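Local coordinates for protein DsbA-like disulfide oxidoreductase (Wolbachia endosymbiont of Drosophila melanogaster, PDB 6EEZ) that probably catalyses thiol-disulfide exchange, acting as a disulfide isomerase of the thioredoxin-fold DsbA family through a CxxC cysteine pair, at residues Gly62-Ile67 / Lys180-Leu185. Sequence-based numbering, arbitrary orientation.
Sequences GKIKYI and KKVDEL
The carboxylate of Asp-183 is the flat group that meets the other segment, and the ammonium group of Lys-63 approaches its OD1 from above the carboxylate plane, tilted 36° out of it: NZ of Lys-63 stands 2.9 Å from OD1 of Asp-183. The pairing is one-sided, because NZ of Lys-63 is 3.8 Å from OD2 of Asp-183, so a single oxygen takes the hydrogen bond within this salt bridge. The lysine chain runs extended beyond CG, which carries the charge from the turn before strand 65-70 across to helix 175-185. Its methylenes accompany the charge, with CD of Lys-63 3.7 Å from OD1 of Asp-183.

Next to the ion pair the contact is apolar. CG2 of Ile-64 lies 3.6 Å from CG1 of Val-182, and the same methyl is 3.9 Å from CG2 of Val-182, so it faces both valine branches; the two side chains cross at about a right angle. In Ile-64, chi1 of 71° puts CG1 between the backbone N and the carbonyl carbon, while CG2 takes the place beside the N from which it meets the valine. CB of Lys-63 adds a further touch at 3.9 Å from CG1 of Val-182. Ile-64 also packs on Leu-58 of helix 52-60 and on Ala-37 of strand 36-41, so the C-terminal helix 175-185 meets the start of an inner strand of the thioredoxin-fold sheet, next to helix 52-60.

The 162 Å² buried between the segments comes from two buried residues, Ile-64 and Val-182, and two exposed ones, Lys-63 and Asp-183. Both partners of the salt bridge are exposed, so solvent probably screens their charges, while the methyl contact of Ile-64 with Val-182 is buried.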
loop_
_atom_site.group_PDB
_atom_site.type_symbol
_atom_site.label_atom_id
_atom_site.label_comp_id
_atom_site.label_asym_id
_atom_site.label_seq_id
_atom_site.Cartn_x
_atom_site.Cartn_y
_atom_site.Cartn_z
ATOM N N GLY A 62 1.500 8.903 14.552
ATOM C CA GLY A 62 2.908 8.859 14.924
ATOM C C GLY A 62 3.381 7.554 15.557
ATOM O O GLY A 62 4.553 7.412 15.909
ATOM N N LYS A 63 2.479 6.593 15.697
ATOM C CA LYS A 63 2.761 5.427 16.530
ATOM C C LYS A 63 3.284 4.208 15.774
ATOM O O LYS A 63 3.835 3.294 16.385
ATOM C CB LYS A 63 1.500 5.053 17.309
ATOM C CG LYS A 63 1.073 6.146 18.273
ATOM C CD LYS A 63 0.003 5.674 19.214
ATOM C CE LYS A 63 -0.245 6.718 20.291
ATOM N NZ LYS A 63 -1.507 6.447 21.028
ATOM N N ILE A 64 3.131 4.194 14.456
ATOM C CA ILE A 64 3.350 2.982 13.683
ATOM C C ILE A 64 4.331 3.163 12.542
ATOM O O ILE A 64 4.704 4.285 12.188
ATOM C CB ILE A 64 2.015 2.437 13.089
ATOM C CG1 ILE A 64 1.502 3.342 11.967
ATOM C CG2 ILE A 64 0.982 2.268 14.184
ATOM C CD1 ILE A 64 0.197 2.904 11.363
ATOM N N LYS A 65 4.743 2.031 11.973
ATOM C CA LYS A 65 5.309 2.023 10.648
ATOM C C LYS A 65 4.202 1.506 9.750
ATOM O O LYS A 65 3.555 0.510 10.071
ATOM C CB LYS A 65 6.567 1.155 10.540
ATOM C CG LYS A 65 7.236 1.247 9.163
ATOM C CD LYS A 65 8.577 0.510 9.084
ATOM C CE LYS A 65 8.398 -1.005 8.843
ATOM N NZ LYS A 65 9.568 -1.652 8.123
ATOM N N TYR A 66 3.980 2.190 8.639
ATOM C CA TYR A 66 2.980 1.791 7.665
ATOM C C TYR A 66 3.655 1.455 6.343
ATOM O O TYR A 66 4.206 2.327 5.670
ATOM C CB TYR A 66 1.953 2.887 7.473
ATOM C CG TYR A 66 0.709 2.448 6.700
ATOM C CD1 TYR A 66 0.730 2.324 5.309
ATOM C CD2 TYR A 66 -0.476 2.175 7.364
ATOM C CE1 TYR A 66 -0.424 1.921 4.594
ATOM C CE2 TYR A 66 -1.614 1.779 6.671
ATOM C CZ TYR A 66 -1.582 1.660 5.292
ATOM O OH TYR A 66 -2.718 1.280 4.646
ATOM N N ILE A 67 3.602 0.182 5.976
ATOM C CA ILE A 67 4.169 -0.299 4.722
ATOM C C ILE A 67 3.072 -0.330 3.657
ATOM O O ILE A 67 1.950 -0.726 3.944
ATOM C CB ILE A 67 4.788 -1.693 4.905
ATOM C CG1 ILE A 67 5.885 -1.615 5.953
ATOM C CG2 ILE A 67 5.324 -2.251 3.584
ATOM C CD1 ILE A 67 6.449 -2.941 6.344
ATOM N N LYS A 180 -7.616 1.691 18.143
ATOM C CA LYS A 180 -7.660 0.894 19.360
ATOM C C LYS A 180 -6.683 -0.294 19.274
ATOM O O LYS A 180 -5.992 -0.608 20.245
ATOM C CB LYS A 180 -9.098 0.407 19.613
ATOM C CG LYS A 180 -9.261 -0.551 20.801
ATOM C CD LYS A 180 -10.732 -0.819 21.152
ATOM C CE LYS A 180 -11.086 -2.315 21.040
ATOM N NZ LYS A 180 -12.361 -2.672 21.746
ATOM N N LYS A 181 -6.624 -0.951 18.116
ATOM C CA LYS A 181 -5.681 -2.047 17.930
ATOM C C LYS A 181 -4.251 -1.546 18.023
ATOM O O LYS A 181 -3.415 -2.163 18.676
ATOM C CB LYS A 181 -5.897 -2.739 16.589
ATOM C CG LYS A 181 -4.924 -3.884 16.322
ATOM C CD LYS A 181 -5.174 -5.099 17.196
ATOM C CE LYS A 181 -4.117 -6.163 16.909
ATOM N NZ LYS A 181 -4.328 -7.520 17.515
ATOM N N VAL A 182 -3.966 -0.430 17.366
ATOM C CA VAL A 182 -2.645 0.194 17.472
ATOM C C VAL A 182 -2.269 0.543 18.910
ATOM O O VAL A 182 -1.123 0.385 19.302
ATOM C CB VAL A 182 -2.565 1.475 16.641
ATOM C CG1 VAL A 182 -1.311 2.304 17.023
ATOM C CG2 VAL A 182 -2.564 1.142 15.180
ATOM N N ASP A 183 -3.219 1.047 19.686
ATOM C CA ASP A 183 -2.930 1.455 21.066
ATOM C C ASP A 183 -2.716 0.239 21.945
ATOM O O ASP A 183 -1.830 0.213 22.796
ATOM C CB ASP A 183 -4.063 2.308 21.646
ATOM C CG ASP A 183 -3.953 3.756 21.272
ATOM O OD1 ASP A 183 -3.039 4.098 20.488
ATOM O OD2 ASP A 183 -4.771 4.560 21.774
ATOM N N GLU A 184 -3.573 -0.753 21.746
ATOM C CA GLU A 184 -3.472 -2.019 22.446
ATOM C C GLU A 184 -2.074 -2.602 22.257
ATOM O O GLU A 184 -1.439 -3.039 23.216
ATOM C CB GLU A 184 -4.565 -2.959 21.928
ATOM C CG GLU A 184 -4.392 -4.445 22.191
ATOM C CD GLU A 184 -5.251 -5.282 21.255
ATOM O OE1 GLU A 184 -6.447 -4.952 21.094
ATOM O OE2 GLU A 184 -4.722 -6.248 20.658
ATOM N N LEU A 185 -1.589 -2.578 21.022
ATOM C CA LEU A 185 -0.266 -3.096 20.701
ATOM C C LEU A 185 0.872 -2.173 21.158
ATOM O O LEU A 185 2.001 -2.616 21.284
ATOM C CB LEU A 185 -0.151 -3.331 19.199
ATOM C CG LEU A 185 -1.038 -4.417 18.588
ATOM C CD1 LEU A 185 -0.951 -4.364 17.083
ATOM C CD2 LEU A 185 -0.647 -5.795 19.090
#